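PDB 6IMP: RTX toxin RtxA from Vibrio vulnificus MO6-24/O, which supplies an alpha/beta-hydrolase effector domain to a secreted bacterial MARTX toxin and is probably a hydrolase of unknown substrate. Local coordinates for residues G81-G86 with N159-D164; H175-G180 with E289-L294; K212-H217 with A228-V233. One frame throughout, in Å; residues are numbered along the deposited sequence.

In the fold
Contacts 1 and 2 both fix helices against the mixed beta-sheet of an alpha/beta-hydrolase fold. Contact 1 sits near one edge, on strand 78-84; contact 2 sits on strand 172-177, three strands along. Their centres are 20 Å apart, and helix 147-164 leads in the chain directly to strand 172-177. Segment 175-180 of contact 2 includes Ser178 of a GxSxG turn, hydrogen-bonded to His288 in the probable active site. Contact 3, helix against helix, lies within the chain between the two segments of contact 2. Its nearest atoms are about 7 Å from contact 2, centre to centre 21 Å. Contacts 1 and 3 lie on opposite sides of the chain's centre, 34 Å apart between centres.

Contact 1: residues G81-G86 with N159-D164; sequences GYYHQG and NYLVND
Tyr83 meets Tyr160 and Leu161 in a small, buried, apolar helix-on-sheet contact. Tyr83 belongs to strand 78-84, next to the edge strand 67-73. Tyr160 and Leu161 belong to the last turns of helix 147-164. The backbones stay well apart, with 9.8 Å between Tyr83 CA and Leu161 CA, and side chains fill the gap. The CG of Tyr83 lies anti to the backbone N (chi1 -171°), which carries the ring out from the strand toward the helix. A methyl group of Leu161 comes up at the edge of this ring, near its plane, with Leu161 CD2 4.0 Å from Tyr83 CE1. The Tyr160 ring approaches obliquely and more loosely, with Tyr160 CE2 4.4 Å from Tyr83 CD1. Leu131 of strand 129-133 touches both Tyr83 and Leu161, and Val70 of strand 67-73 touches both tyrosines. The three residues thus join the helix to three neighbouring strands, as helices cover the sheet in alpha/beta hydrolases. Lys165 hydrogen-bonds the hydroxyl of Tyr160 through its NZ and sits by the Tyr83 ring as a cation-pi partner, while Tyr83 OH makes a weak hydrogen bond to Asp129 OD2. No hydrogen bond joins the two segments, so the join between them rests on apolar contact.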
ATOM      1  N   GLY A  81     -10.992  -0.552  -8.026  1.00 81.17           N
ATOM      2  CA  GLY A  81     -11.465  -0.802  -6.667  1.00 85.52           C
ATOM      3  C   GLY A  81     -12.580   0.144  -6.265  1.00 83.48           C
ATOM      4  O   GLY A  81     -13.426   0.506  -7.082  1.00 82.58           O
ATOM      5  N   TYR A  82     -12.583   0.541  -4.997  1.00 84.14           N
ATOM      6  CA  TYR A  82     -13.624   1.424  -4.479  1.00 77.62           C
ATOM      7  C   TYR A  82     -13.055   2.699  -3.875  1.00 78.39           C
ATOM      8  O   TYR A  82     -11.880   2.776  -3.491  1.00 66.56           O
ATOM      9  CB  TYR A  82     -14.498   0.705  -3.454  1.00 66.02           C
ATOM     10  CG  TYR A  82     -15.114  -0.581  -3.957  1.00 68.46           C
ATOM     11  CD1 TYR A  82     -14.339  -1.714  -4.146  1.00 65.20           C
ATOM     12  CD2 TYR A  82     -16.483  -0.678  -4.202  1.00 72.96           C
ATOM     13  CE1 TYR A  82     -14.896  -2.901  -4.588  1.00 70.29           C
ATOM     14  CE2 TYR A  82     -17.056  -1.868  -4.631  1.00 72.45           C
ATOM     15  CZ  TYR A  82     -16.261  -2.978  -4.830  1.00 72.60           C
ATOM     16  OH  TYR A  82     -16.824  -4.172  -5.271  1.00 70.89           O
ATOM     17  N   TYR A  83     -13.902   3.718  -3.867  1.00 84.57           N
ATOM     18  CA  TYR A  83     -13.742   4.873  -3.012  1.00 80.66           C
ATOM     19  C   TYR A  83     -14.788   4.767  -1.923  1.00 82.63           C
ATOM     20  O   TYR A  83     -15.976   4.843  -2.210  1.00 84.80           O
ATOM     21  CB  TYR A  83     -13.972   6.139  -3.821  1.00 76.26           C
ATOM     22  CG  TYR A  83     -13.617   7.390  -3.083  1.00 74.55           C
ATOM     23  CD1 TYR A  83     -12.326   7.888  -3.118  1.00 76.71           C
ATOM     24  CD2 TYR A  83     -14.571   8.084  -2.351  1.00 74.24           C
ATOM     25  CE1 TYR A  83     -11.983   9.049  -2.441  1.00 81.04           C
ATOM     26  CE2 TYR A  83     -14.245   9.248  -1.675  1.00 78.00           C
ATOM     27  CZ  TYR A  83     -12.948   9.729  -1.722  1.00 81.36           C
ATOM     28  OH  TYR A  83     -12.610  10.883  -1.047  1.00 82.39           O
ATOM     29  N   HIS A  84     -14.353   4.543  -0.685  1.00 94.03           N
ATOM     30  CA  HIS A  84     -15.274   4.526   0.464  1.00 91.06           C
ATOM     31  C   HIS A  84     -15.263   5.877   1.191  1.00 92.13           C
ATOM     32  O   HIS A  84     -14.190   6.430   1.446  1.00 82.14           O
ATOM     33  CB  HIS A  84     -14.884   3.446   1.467  1.00 91.02           C
ATOM     34  CG  HIS A  84     -14.414   2.164   0.857  1.00 88.06           C
ATOM     35  ND1 HIS A  84     -15.281   1.167   0.460  1.00 87.86           N
ATOM     36  CD2 HIS A  84     -13.169   1.651   0.721  1.00 87.61           C
ATOM     37  CE1 HIS A  84     -14.590   0.119   0.048  1.00 82.55           C
ATOM     38  NE2 HIS A  84     -13.305   0.383   0.200  1.00 92.51           N
ATOM     39  N   GLN A  85     -16.442   6.364   1.591  1.00105.32           N
ATOM     40  CA  GLN A  85     -16.554   7.696   2.233  1.00108.09           C
ATOM     41  C   GLN A  85     -17.222   7.709   3.609  1.00103.68           C
ATOM     42  O   GLN A  85     -17.923   6.770   3.995  1.00 96.91           O
ATOM     43  CB  GLN A  85     -17.237   8.717   1.307  1.00111.84           C
ATOM     44  CG  GLN A  85     -18.639   8.365   0.857  1.00119.21           C
ATOM     45  CD  GLN A  85     -18.846   8.642  -0.620  1.00127.71           C
ATOM     46  OE1 GLN A  85     -18.630   9.763  -1.088  1.00122.85           O
ATOM     47  NE2 GLN A  85     -19.231   7.611  -1.370  1.00125.29           N
ATOM     48  N   GLY A  86     -16.988   8.802   4.333  1.00100.96           N
ATOM     49  CA  GLY A  86     -17.522   8.990   5.682  1.00 98.86           C
ATOM     50  C   GLY A  86     -18.991   9.364   5.694  1.00 90.07           C
ATOM     51  O   GLY A  86     -19.737   8.934   6.572  1.00 94.18           O
ATOM     52  N   ASN A 159      -3.058  10.887  -8.323  1.00 88.98           N
ATOM     53  CA  ASN A 159      -3.585  11.875  -9.254  1.00 87.00           C
ATOM     54  C   ASN A 159      -5.103  11.833  -9.301  1.00 82.97           C
ATOM     55  O   ASN A 159      -5.737  12.875  -9.347  1.00100.50           O
ATOM     56  CB  ASN A 159      -2.998  11.681 -10.651  1.00 87.08           C
ATOM     57  CG  ASN A 159      -1.548  12.119 -10.741  1.00 89.36           C
ATOM     58  OD1 ASN A 159      -1.150  13.149 -10.182  1.00 91.21           O
ATOM     59  ND2 ASN A 159      -0.750  11.340 -11.454  1.00 98.36           N
ATOM     60  N   TYR A 160      -5.684  10.640  -9.201  1.00 76.77           N
ATOM     61  CA  TYR A 160      -7.156  10.507  -9.146  1.00 81.48           C
ATOM     62  C   TYR A 160      -7.793  11.291  -7.990  1.00 86.37           C
ATOM     63  O   TYR A 160      -8.883  11.854  -8.134  1.00 84.05           O
ATOM     64  CB  TYR A 160      -7.577   9.035  -9.061  1.00 76.92           C
ATOM     65  CG  TYR A 160      -9.045   8.855  -8.769  1.00 72.21           C
ATOM     66  CD1 TYR A 160     -10.002   9.243  -9.693  1.00 76.13           C
ATOM     67  CD2 TYR A 160      -9.477   8.333  -7.558  1.00 71.48           C
ATOM     68  CE1 TYR A 160     -11.361   9.108  -9.433  1.00 76.32           C
ATOM     69  CE2 TYR A 160     -10.831   8.174  -7.289  1.00 84.36           C
ATOM     70  CZ  TYR A 160     -11.773   8.566  -8.232  1.00 83.69           C
ATOM     71  OH  TYR A 160     -13.121   8.412  -7.978  1.00 85.73           O
ATOM     72  N   LEU A 161      -7.118  11.311  -6.845  1.00 92.66           N
ATOM     73  CA  LEU A 161      -7.597  12.068  -5.694  1.00 92.90           C
ATOM     74  C   LEU A 161      -7.500  13.549  -5.980  1.00 96.32           C
ATOM     75  O   LEU A 161      -8.512  14.251  -5.976  1.00 91.20           O
ATOM     76  CB  LEU A 161      -6.791  11.726  -4.439  1.00 89.09           C
ATOM     77  CG  LEU A 161      -6.880  10.276  -3.963  1.00 81.82           C
ATOM     78  CD1 LEU A 161      -6.042  10.119  -2.707  1.00 82.05           C
ATOM     79  CD2 LEU A 161      -8.321   9.848  -3.705  1.00 76.90           C
ATOM     80  N   VAL A 162      -6.284  13.991  -6.303  1.00 98.60           N
ATOM     81  CA  VAL A 162      -5.989  15.406  -6.565  1.00105.95           C
ATOM     82  C   VAL A 162      -6.876  15.972  -7.688  1.00115.20           C
ATOM     83  O   VAL A 162      -7.358  17.112  -7.593  1.00109.69           O
ATOM     84  CB  VAL A 162      -4.501  15.618  -6.967  1.00101.73           C
ATOM     85  CG1 VAL A 162      -4.216  17.090  -7.259  1.00 97.05           C
ATOM     86  CG2 VAL A 162      -3.559  15.121  -5.877  1.00105.93           C
ATOM     87  N   ASN A 163      -7.107  15.157  -8.728  1.00109.95           N
ATOM     88  CA  ASN A 163      -7.515  15.655 -10.058  1.00102.16           C
ATOM     89  C   ASN A 163      -8.953  15.367 -10.465  1.00106.79           C
ATOM     90  O   ASN A 163      -9.575  16.193 -11.140  1.00139.02           O
ATOM     91  CB  ASN A 163      -6.642  15.063 -11.164  1.00 94.22           C
ATOM     92  CG  ASN A 163      -5.184  15.455 -11.048  1.00 90.63           C
ATOM     93  OD1 ASN A 163      -4.775  16.099 -10.087  1.00 98.39           O
ATOM     94  ND2 ASN A 163      -4.385  15.064 -12.040  1.00 77.40           N
ATOM     95  N   ASP A 164      -9.434  14.160 -10.192  1.00100.28           N
ATOM     96  CA  ASP A 164     -10.850  13.867 -10.430  1.00105.63           C
ATOM     97  C   ASP A 164     -11.715  14.400  -9.292  1.00111.37           C
ATOM     98  O   ASP A 164     -12.912  14.603  -9.476  1.00128.53           O
ATOM     99  CB  ASP A 164     -11.098  12.365 -10.649  1.00109.51           C
ATOM    100  CG  ASP A 164     -10.680  11.902 -12.031  1.00108.82           C
ATOM    101  OD1 ASP A 164     -10.233  12.736 -12.823  1.00126.54           O
ATOM    102  OD2 ASP A 164     -10.790  10.700 -12.337  1.00103.06           O
TER

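Contact 2: residues H175-G180 with E289-L294; sequences HGYSMG and EASNRL
Tyr177 makes van der Waals contacts with Glu289 and Ser291, and no hydrogen bond crosses between the segments. The phenol oxygen lies against the backbone of the loop before helix 291-302, with Tyr177 OH 3.8 Å from Glu289 CA. The Glu289 side chain starts away from the strand, and its CG is 4.4 Å from Tyr177 OH. Ser291 comes from the first turn of the helix. Its hydroxyl approaches the phenol end of the ring obliquely, with Ser291 OG 4.3 Å from Tyr177 CZ. Ser178 CB lies over the centre of one face of the ring. The Tyr177 CG is anti to the backbone N (chi1 168°), and this sends the ring across to the helix start.

Residues 176-180 read Gly-Tyr-Ser-Met-Gly, which fits the GxSxG nucleophile elbow of alpha/beta hydrolases. A type II' turn runs from Tyr177 to Gly180, and Ser178 has a positive phi of 55°, as expected for the serine of such an elbow. Ser178 would then probably be the nucleophile.

The polar bonds run to residues outside the two segments. Ser178 OG hydrogen-bonds His288 NE2, consistent with a serine-histidine pair of a catalytic triad. Tyr177 OH hydrogen-bonds the backbone oxygen of the same His288, and the two rings also meet; these contacts would help to position the loop that carries the histidine. Ser291 OG hydrogen-bonds Arg205 NH2.

Within the helix start, Ala290 occupies the N-cap position. Its carbonyl oxygen takes the backbone bond from Leu294 N, at 3.0 Å.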
ATOM      1  N   HIS A 175      -1.659   5.645   3.696  1.00 67.84           N
ATOM      2  CA  HIS A 175      -1.641   4.457   4.524  1.00 68.35           C
ATOM      3  C   HIS A 175      -0.995   3.366   3.704  1.00 61.32           C
ATOM      4  O   HIS A 175      -1.619   2.792   2.811  1.00 67.43           O
ATOM      5  CB  HIS A 175      -3.067   4.054   4.920  1.00 69.71           C
ATOM      6  CG  HIS A 175      -3.131   2.948   5.932  1.00 70.22           C
ATOM      7  ND1 HIS A 175      -4.214   2.765   6.763  1.00 65.68           N
ATOM      8  CD2 HIS A 175      -2.247   1.974   6.251  1.00 74.93           C
ATOM      9  CE1 HIS A 175      -3.996   1.729   7.548  1.00 68.03           C
ATOM     10  NE2 HIS A 175      -2.812   1.228   7.256  1.00 77.60           N
ATOM     11  N   GLY A 176       0.273   3.115   3.980  1.00 57.49           N
ATOM     12  CA  GLY A 176       1.023   2.065   3.287  1.00 60.74           C
ATOM     13  C   GLY A 176       1.171   0.838   4.159  1.00 57.33           C
ATOM     14  O   GLY A 176       2.003   0.819   5.072  1.00 61.18           O
ATOM     15  N   TYR A 177       0.341  -0.168   3.906  1.00 51.71           N
ATOM     16  CA  TYR A 177       0.409  -1.428   4.650  1.00 56.46           C
ATOM     17  C   TYR A 177       1.515  -2.205   3.948  1.00 57.69           C
ATOM     18  O   TYR A 177       1.637  -2.148   2.727  1.00 66.48           O
ATOM     19  CB  TYR A 177      -0.992  -2.060   4.759  1.00 61.59           C
ATOM     20  CG  TYR A 177      -1.039  -3.509   5.253  1.00 58.43           C
ATOM     21  CD1 TYR A 177      -0.587  -3.859   6.529  1.00 57.09           C
ATOM     22  CD2 TYR A 177      -1.630  -4.495   4.487  1.00 54.76           C
ATOM     23  CE1 TYR A 177      -0.629  -5.168   6.967  1.00 53.00           C
ATOM     24  CE2 TYR A 177      -1.691  -5.801   4.930  1.00 56.06           C
ATOM     25  CZ  TYR A 177      -1.186  -6.129   6.169  1.00 56.20           C
ATOM     26  OH  TYR A 177      -1.261  -7.426   6.606  1.00 58.95           O
ATOM     27  N   SER A 178       2.346  -2.895   4.733  1.00 63.80           N
ATOM     28  CA  SER A 178       3.143  -4.056   4.314  1.00 64.78           C
ATOM     29  C   SER A 178       4.004  -3.668   3.094  1.00 64.39           C
ATOM     30  O   SER A 178       4.696  -2.652   3.163  1.00 68.51           O
ATOM     31  CB  SER A 178       2.219  -5.249   4.046  1.00 63.01           C
ATOM     32  OG  SER A 178       2.944  -6.458   4.082  1.00 55.60           O
ATOM     33  N   MET A 179       3.951  -4.425   1.990  1.00 59.96           N
ATOM     34  CA  MET A 179       4.601  -4.000   0.720  1.00 60.27           C
ATOM     35  C   MET A 179       4.153  -2.609   0.283  1.00 57.08           C
ATOM     36  O   MET A 179       4.906  -1.890  -0.346  1.00 58.81           O
ATOM     37  CB  MET A 179       4.310  -4.991  -0.409  1.00 62.05           C
ATOM     38  CG  MET A 179       4.829  -4.595  -1.798  1.00 58.89           C
ATOM     39  SD  MET A 179       4.677  -5.962  -2.992  1.00 59.43           S
ATOM     40  CE  MET A 179       3.093  -5.563  -3.710  1.00 60.83           C
ATOM     41  N   GLY A 180       2.910  -2.261   0.596  1.00 59.26           N
ATOM     42  CA  GLY A 180       2.429  -0.877   0.495  1.00 59.24           C
ATOM     43  C   GLY A 180       3.316   0.125   1.224  1.00 60.96           C
ATOM     44  O   GLY A 180       3.467   1.260   0.784  1.00 57.12           O
ATOM     45  N   GLU A 289      -1.028  -9.644  10.269  1.00 66.80           N
ATOM     46  CA  GLU A 289      -2.296  -9.622   9.529  1.00 78.19           C
ATOM     47  C   GLU A 289      -3.489  -9.132  10.364  1.00 77.83           C
ATOM     48  O   GLU A 289      -4.617  -9.070   9.859  1.00 80.93           O
ATOM     49  CB  GLU A 289      -2.610 -11.015   8.968  1.00 82.34           C
ATOM     50  CG  GLU A 289      -1.523 -11.578   8.075  1.00 92.92           C
ATOM     51  CD  GLU A 289      -1.954 -12.833   7.347  1.00105.85           C
ATOM     52  OE1 GLU A 289      -2.721 -12.718   6.364  1.00113.46           O
ATOM     53  OE2 GLU A 289      -1.502 -13.933   7.743  1.00117.80           O
ATOM     54  N   ALA A 290      -3.249  -8.770  11.620  1.00 69.25           N
ATOM     55  CA  ALA A 290      -4.345  -8.408  12.525  1.00 70.87           C
ATOM     56  C   ALA A 290      -4.764  -6.946  12.341  1.00 65.32           C
ATOM     57  O   ALA A 290      -4.589  -6.122  13.235  1.00 65.35           O
ATOM     58  CB  ALA A 290      -3.951  -8.676  13.969  1.00 67.87           C
ATOM     59  N   SER A 291      -5.345  -6.647  11.184  1.00 63.85           N
ATOM     60  CA  SER A 291      -5.555  -5.260  10.764  1.00 73.05           C
ATOM     61  C   SER A 291      -6.636  -4.589  11.606  1.00 77.32           C
ATOM     62  O   SER A 291      -6.478  -3.451  12.067  1.00 67.84           O
ATOM     63  CB  SER A 291      -5.942  -5.197   9.279  1.00 70.53           C
ATOM     64  OG  SER A 291      -4.819  -5.423   8.444  1.00 73.13           O
ATOM     65  N   ASN A 292      -7.738  -5.307  11.803  1.00 79.23           N
ATOM     66  CA  ASN A 292      -8.863  -4.771  12.527  1.00 78.53           C
ATOM     67  C   ASN A 292      -8.476  -4.477  13.966  1.00 78.06           C
ATOM     68  O   ASN A 292      -8.640  -3.345  14.443  1.00 75.46           O
ATOM     69  CB  ASN A 292     -10.022  -5.750  12.501  1.00 79.13           C
ATOM     70  CG  ASN A 292     -11.241  -5.203  13.189  1.00 81.85           C
ATOM     71  OD1 ASN A 292     -11.523  -4.003  13.116  1.00 79.80           O
ATOM     72  ND2 ASN A 292     -11.951  -6.066  13.898  1.00 81.46           N
ATOM     73  N   ARG A 293      -7.951  -5.498  14.642  1.00 80.16           N
ATOM     74  CA  ARG A 293      -7.448  -5.360  16.021  1.00 98.29           C
ATOM     75  C   ARG A 293      -6.470  -4.160  16.151  1.00 91.01           C
ATOM     76  O   ARG A 293      -6.585  -3.354  17.079  1.00 89.66           O
ATOM     77  CB  ARG A 293      -6.772  -6.672  16.504  1.00112.76           C
ATOM     78  CG  ARG A 293      -7.728  -7.780  16.995  1.00122.46           C
ATOM     79  CD  ARG A 293      -7.880  -7.830  18.526  1.00140.54           C
ATOM     80  NE  ARG A 293      -6.684  -8.333  19.230  1.00151.38           N
ATOM     81  CZ  ARG A 293      -6.532  -8.376  20.563  1.00139.32           C
ATOM     82  NH1 ARG A 293      -5.754  -7.475  21.177  1.00113.36           N
ATOM     83  NH2 ARG A 293      -7.157  -9.307  21.290  1.00131.67           N
ATOM     84  N   LEU A 294      -5.556  -4.023  15.189  1.00 78.32           N
ATOM     85  CA  LEU A 294      -4.577  -2.927  15.197  1.00 73.87           C
ATOM     86  C   LEU A 294      -5.231  -1.564  14.953  1.00 77.21           C
ATOM     87  O   LEU A 294      -4.955  -0.592  15.671  1.00 66.54           O
ATOM     88  CB  LEU A 294      -3.477  -3.182  14.161  1.00 66.01           C
ATOM     89  CG  LEU A 294      -2.460  -2.053  13.937  1.00 63.23           C
ATOM     90  CD1 LEU A 294      -1.053  -2.604  13.800  1.00 64.73           C
ATOM     91  CD2 LEU A 294      -2.810  -1.245  12.702  1.00 64.56           C
TER

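Contact 3: residues K212-H217 with A228-V233; sequences KAITAH and AIAKAV
Ile214 packs against Ala230 and Val233 where two short helices lie side by side. The backbones are close, with Ile214 CA 6.3 Å from Ala230 CA, and the small alanine side chain permits this. The firmer part of the contact is aliphatic. Ile214 and Val233 reach toward each other tip to tip, and Ile214 CD1 stands 4.0 Å from Val233 CG1. The Ile214 side chain forks to serve both partners. Its CG1 branch is anti to the carbonyl carbon (chi1 -78°) and carries CD1 to Val233. The other branch, CG2, lies anti to the backbone N and faces the alanine, with Ile214 CG2 4.4 Å from Ala230 CB. Val233 follows helix 224-232, and its side chain also touches Met210 and Thr211 of the first helix.

The two helices, 210-216 and 224-232, come after strand 200-204 and before strand 252-256 in the chain. They form a helical insertion between two strands of the alpha/beta-hydrolase sheet, a place where hydrolases of this fold often carry a cap or lid. Helix 31-41 adds further contacts, with Glu39 touching Ile214 and Phe35 and Leu36 touching Ile229.

The other side of the contact is looser. Thr215 is exposed, and Thr215 OG1 lies 4.4 Å from Ala230 CB without bonding to it. This hydroxyl instead makes a weak hydrogen bond to Thr211 O, one turn back in its own helix. Just past that helix, the exposed His217 donates from ND1 to Ala213 O over 3.0 Å, with an N-H...O angle of 147°.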
ATOM      1  N   LYS A 212      14.604  -8.410   3.352  1.00 84.53           N
ATOM      2  CA  LYS A 212      14.348  -8.573   4.776  1.00 81.37           C
ATOM      3  C   LYS A 212      12.961  -9.150   5.041  1.00 76.51           C
ATOM      4  O   LYS A 212      12.732  -9.798   6.061  1.00 81.51           O
ATOM      5  CB  LYS A 212      14.536  -7.235   5.488  1.00 83.81           C
ATOM      6  CG  LYS A 212      16.005  -6.823   5.537  1.00 97.00           C
ATOM      7  CD  LYS A 212      16.215  -5.396   6.027  1.00105.67           C
ATOM      8  CE  LYS A 212      17.235  -5.319   7.162  1.00108.15           C
ATOM      9  NZ  LYS A 212      16.753  -4.440   8.269  1.00106.09           N
ATOM     10  N   ALA A 213      12.050  -8.939   4.102  1.00 66.98           N
ATOM     11  CA  ALA A 213      10.758  -9.597   4.135  1.00 63.23           C
ATOM     12  C   ALA A 213      10.864 -11.068   3.754  1.00 64.13           C
ATOM     13  O   ALA A 213      10.214 -11.915   4.367  1.00 67.84           O
ATOM     14  CB  ALA A 213       9.790  -8.884   3.211  1.00 66.16           C
ATOM     15  N   ILE A 214      11.651 -11.359   2.717  1.00 66.95           N
ATOM     16  CA  ILE A 214      11.888 -12.737   2.278  1.00 71.18           C
ATOM     17  C   ILE A 214      12.601 -13.509   3.390  1.00 75.51           C
ATOM     18  O   ILE A 214      12.225 -14.641   3.713  1.00 65.86           O
ATOM     19  CB  ILE A 214      12.702 -12.778   0.955  1.00 76.04           C
ATOM     20  CG1 ILE A 214      11.771 -12.460  -0.228  1.00 77.68           C
ATOM     21  CG2 ILE A 214      13.352 -14.150   0.738  1.00 72.43           C
ATOM     22  CD1 ILE A 214      12.473 -11.999  -1.483  1.00 75.76           C
ATOM     23  N   THR A 215      13.601 -12.849   3.981  1.00 73.41           N
ATOM     24  CA  THR A 215      14.339 -13.330   5.157  1.00 81.28           C
ATOM     25  C   THR A 215      13.458 -13.688   6.364  1.00 87.02           C
ATOM     26  O   THR A 215      13.682 -14.712   7.009  1.00104.63           O
ATOM     27  CB  THR A 215      15.382 -12.271   5.594  1.00 84.89           C
ATOM     28  OG1 THR A 215      16.532 -12.342   4.741  1.00 83.41           O
ATOM     29  CG2 THR A 215      15.828 -12.463   7.044  1.00 85.74           C
ATOM     30  N   ALA A 216      12.494 -12.830   6.691  1.00 85.42           N
ATOM     31  CA  ALA A 216      11.654 -13.023   7.887  1.00 81.43           C
ATOM     32  C   ALA A 216      10.823 -14.293   7.790  1.00 75.34           C
ATOM     33  O   ALA A 216      10.581 -14.953   8.790  1.00 84.40           O
ATOM     34  CB  ALA A 216      10.742 -11.818   8.110  1.00 76.89           C
ATOM     35  N   HIS A 217      10.383 -14.614   6.581  1.00 81.90           N
ATOM     36  CA  HIS A 217       9.522 -15.777   6.329  1.00 92.98           C
ATOM     37  C   HIS A 217      10.331 -17.067   6.065  1.00 94.12           C
ATOM     38  O   HIS A 217       9.748 -18.115   5.785  1.00 97.59           O
ATOM     39  CB  HIS A 217       8.576 -15.495   5.138  1.00 96.58           C
ATOM     40  CG  HIS A 217       7.521 -14.464   5.424  1.00100.07           C
ATOM     41  ND1 HIS A 217       7.811 -13.128   5.602  1.00 99.51           N
ATOM     42  CD2 HIS A 217       6.175 -14.573   5.538  1.00106.13           C
ATOM     43  CE1 HIS A 217       6.692 -12.461   5.831  1.00101.34           C
ATOM     44  NE2 HIS A 217       5.685 -13.315   5.795  1.00102.71           N
ATOM     45  N   ALA A 228      20.540 -16.464  -1.823  1.00 96.21           N
ATOM     46  CA  ALA A 228      20.866 -16.008  -3.170  1.00 95.64           C
ATOM     47  C   ALA A 228      19.754 -15.114  -3.687  1.00 94.50           C
ATOM     48  O   ALA A 228      19.998 -14.016  -4.197  1.00 82.71           O
ATOM     49  CB  ALA A 228      21.054 -17.198  -4.099  1.00 96.84           C
ATOM     50  N   ILE A 229      18.528 -15.598  -3.554  1.00 91.03           N
ATOM     51  CA  ILE A 229      17.374 -14.850  -4.000  1.00 82.69           C
ATOM     52  C   ILE A 229      17.194 -13.602  -3.144  1.00 77.20           C
ATOM     53  O   ILE A 229      16.920 -12.516  -3.669  1.00 79.21           O
ATOM     54  CB  ILE A 229      16.116 -15.722  -3.969  1.00 80.75           C
ATOM     55  CG1 ILE A 229      16.217 -16.793  -5.061  1.00 78.56           C
ATOM     56  CG2 ILE A 229      14.865 -14.870  -4.159  1.00 79.07           C
ATOM     57  CD1 ILE A 229      15.626 -18.126  -4.660  1.00 79.28           C
ATOM     58  N   ALA A 230      17.377 -13.749  -1.836  1.00 67.28           N
ATOM     59  CA  ALA A 230      17.345 -12.602  -0.941  1.00 76.15           C
ATOM     60  C   ALA A 230      18.358 -11.548  -1.374  1.00 83.48           C
ATOM     61  O   ALA A 230      18.025 -10.372  -1.471  1.00 86.19           O
ATOM     62  CB  ALA A 230      17.597 -13.026   0.487  1.00 79.82           C
ATOM     63  N   LYS A 231      19.584 -11.981  -1.667  1.00 93.49           N
ATOM     64  CA  LYS A 231      20.631 -11.077  -2.167  1.00 99.04           C
ATOM     65  C   LYS A 231      20.289 -10.530  -3.545  1.00 91.34           C
ATOM     66  O   LYS A 231      20.477  -9.338  -3.811  1.00 90.13           O
ATOM     67  CB  LYS A 231      21.999 -11.777  -2.224  1.00114.57           C
ATOM     68  CG  LYS A 231      22.837 -11.648  -0.954  1.00130.19           C
ATOM     69  CD  LYS A 231      23.955 -10.614  -1.093  1.00138.06           C
ATOM     70  CE  LYS A 231      24.848 -10.572   0.141  1.00138.18           C
ATOM     71  NZ  LYS A 231      24.181  -9.893   1.287  1.00145.09           N
ATOM     72  N   ALA A 232      19.750 -11.386  -4.411  1.00 88.63           N
ATOM     73  CA  ALA A 232      19.531 -11.023  -5.820  1.00 88.69           C
ATOM     74  C   ALA A 232      18.622  -9.814  -5.967  1.00 84.10           C
ATOM     75  O   ALA A 232      18.558  -9.211  -7.035  1.00 81.41           O
ATOM     76  CB  ALA A 232      18.964 -12.199  -6.604  1.00 84.53           C
ATOM     77  N   VAL A 233      17.946  -9.457  -4.877  1.00 84.51           N
ATOM     78  CA  VAL A 233      16.799  -8.568  -4.922  1.00 81.30           C
ATOM     79  C   VAL A 233      16.957  -7.368  -3.962  1.00 78.32           C
ATOM     80  O   VAL A 233      16.019  -6.584  -3.764  1.00 68.35           O
ATOM     81  CB  VAL A 233      15.504  -9.399  -4.683  1.00 79.07           C
ATOM     82  CG1 VAL A 233      15.207  -9.621  -3.207  1.00 73.10           C
ATOM     83  CG2 VAL A 233      14.329  -8.791  -5.409  1.00 78.19           C
TER